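Local coordinates for protein diadenosine Tetraphosphate Hydrolase (Caenorhabditis elegans, PDB 1KT9) that hydrolyses diadenosine tetraphosphate asymmetrically to AMP and ATP, using divalent metal ions, as a monomeric member of the Nudix family, at residues V3-L8 with K36-P41. Numbering follows the deposited sequence.
Sequences VKAAGL and KGHVDP
Antiparallel pairing of A6 with G37 joins the first strand of this Nudix fold to the start of the Nudix box, in the mixed sheet on whose A6 and V39 side helix 45-57 packs. It illustrates how a signature loop is held by the strand beside it: along its other edge strand 3-14 pairs in parallel with strand 83-92, while D40 N bonds to E43 OE1 and H38 O to R51 NH2. A6 and G37 exchange two backbone hydrogen bonds, A6 N to G37 O (2.9 Å) and G37 N to A6 O (3.0 Å). Beyond the end of strand 36-38, V39 N still reaches K4 O at 2.9 Å in a nearly straight bond (177°). A water donates to K4 O and V39 O, so two donors grip the K4 carbonyl. At the G7-K36 pair the CA atoms come within 3.9 Å, and G7 has no side chain to meet K36 CB; the K36 chain bends at chi2, and NZ hydrogen-bonds T33 OG1. V39 CG1 is anti to the backbone N (chi1 172°), which puts CG2 against K4 O and near A6 CB. At the more exposed end, V3 CG1 sits over one face of the H38 ring, 4.2 Å from its centroid and displaced toward CE1.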
loop_
_atom_site.group_PDB
_atom_site.type_symbol
_atom_site.label_atom_id
_atom_site.label_comp_id
_atom_site.label_asym_id
_atom_site.label_seq_id
_atom_site.Cartn_x
_atom_site.Cartn_y
_atom_site.Cartn_z
ATOM N N VAL A 3 -4.556 14.124 -10.574
ATOM C CA VAL A 3 -5.505 13.722 -9.569
ATOM C C VAL A 3 -4.720 13.045 -8.466
ATOM O O VAL A 3 -3.860 12.216 -8.711
ATOM C CB VAL A 3 -6.554 12.775 -10.131
ATOM C CG1 VAL A 3 -7.438 12.273 -9.030
ATOM C CG2 VAL A 3 -7.373 13.481 -11.181
ATOM N N LYS A 4 -5.027 13.403 -7.237
ATOM C CA LYS A 4 -4.305 12.863 -6.114
ATOM C C LYS A 4 -4.953 11.644 -5.442
ATOM O O LYS A 4 -6.146 11.629 -5.126
ATOM C CB LYS A 4 -4.080 13.980 -5.104
ATOM C CG LYS A 4 -3.129 15.103 -5.640
ATOM C CD LYS A 4 -2.857 16.129 -4.558
ATOM C CE LYS A 4 -1.823 17.166 -4.992
ATOM N NZ LYS A 4 -0.472 16.740 -4.517
ATOM N N ALA A 5 -4.109 10.643 -5.185
ATOM C CA ALA A 5 -4.469 9.455 -4.444
ATOM C C ALA A 5 -3.386 9.119 -3.406
ATOM O O ALA A 5 -2.232 9.606 -3.493
ATOM C CB ALA A 5 -4.643 8.289 -5.396
ATOM N N ALA A 6 -3.738 8.303 -2.431
ATOM C CA ALA A 6 -2.792 7.911 -1.393
ATOM C C ALA A 6 -3.120 6.542 -0.831
ATOM O O ALA A 6 -4.234 6.051 -0.977
ATOM C CB ALA A 6 -2.744 8.951 -0.248
ATOM N N GLY A 7 -2.117 5.928 -0.226
ATOM C CA GLY A 7 -2.274 4.636 0.425
ATOM C C GLY A 7 -1.151 4.280 1.373
ATOM O O GLY A 7 -0.218 5.077 1.618
ATOM N N LEU A 8 -1.215 3.060 1.906
ATOM C CA LEU A 8 -0.127 2.586 2.743
ATOM C C LEU A 8 0.392 1.234 2.248
ATOM O O LEU A 8 -0.399 0.337 1.956
ATOM C CB LEU A 8 -0.619 2.410 4.186
ATOM C CG LEU A 8 -1.136 3.642 4.909
ATOM C CD1 LEU A 8 -1.739 3.294 6.285
ATOM C CD2 LEU A 8 -0.036 4.650 5.076
ATOM N N LYS A 36 -5.152 1.562 -1.409
ATOM C CA LYS A 36 -5.055 2.998 -1.762
ATOM C C LYS A 36 -6.330 3.505 -2.388
ATOM O O LYS A 36 -7.194 2.711 -2.763
ATOM C CB LYS A 36 -3.911 3.212 -2.761
ATOM C CG LYS A 36 -4.304 3.117 -4.172
ATOM C CD LYS A 36 -4.316 1.770 -4.683
ATOM C CE LYS A 36 -4.536 1.836 -6.232
ATOM N NZ LYS A 36 -4.742 0.463 -6.789
ATOM N N GLY A 37 -6.424 4.817 -2.544
ATOM C CA GLY A 37 -7.543 5.435 -3.231
ATOM C C GLY A 37 -7.463 6.969 -3.293
ATOM O O GLY A 37 -6.526 7.567 -2.787
ATOM N N HIS A 38 -8.471 7.582 -3.909
ATOM C CA HIS A 38 -8.530 9.032 -4.163
ATOM C C HIS A 38 -8.605 9.878 -2.886
ATOM O O HIS A 38 -9.327 9.539 -1.924
ATOM C CB HIS A 38 -9.732 9.370 -5.045
ATOM C CG HIS A 38 -9.555 9.018 -6.494
ATOM N ND1 HIS A 38 -10.304 9.601 -7.499
ATOM C CD2 HIS A 38 -8.716 8.154 -7.113
ATOM C CE1 HIS A 38 -9.931 9.117 -8.671
ATOM N NE2 HIS A 38 -8.975 8.232 -8.466
ATOM N N VAL A 39 -7.852 10.980 -2.874
ATOM C CA VAL A 39 -7.901 11.914 -1.742
ATOM C C VAL A 39 -9.197 12.733 -1.799
ATOM O O VAL A 39 -9.504 13.309 -2.855
ATOM C CB VAL A 39 -6.747 12.912 -1.788
ATOM C CG1 VAL A 39 -6.925 14.002 -0.704
ATOM C CG2 VAL A 39 -5.449 12.205 -1.594
ATOM N N ASP A 40 -9.926 12.800 -0.671
ATOM C CA ASP A 40 -11.181 13.574 -0.594
ATOM C C ASP A 40 -10.989 15.071 -0.253
ATOM O O ASP A 40 -9.962 15.485 0.255
ATOM C CB ASP A 40 -12.118 12.948 0.462
ATOM C CG ASP A 40 -12.702 11.623 0.011
ATOM O OD1 ASP A 40 -12.711 11.379 -1.218
ATOM O OD2 ASP A 40 -13.130 10.762 0.816
ATOM N N PRO A 41 -11.991 15.874 -0.520
ATOM C CA PRO A 41 -11.959 17.286 -0.130
ATOM C C PRO A 41 -11.677 17.487 1.364
ATOM O O PRO A 41 -12.221 16.810 2.240
ATOM C CB PRO A 41 -13.367 17.764 -0.447
ATOM C CG PRO A 41 -13.883 16.836 -1.462
ATOM C CD PRO A 41 -13.209 15.530 -1.265
HETATM O O HOH W 1 -8.601 13.187 -5.530
#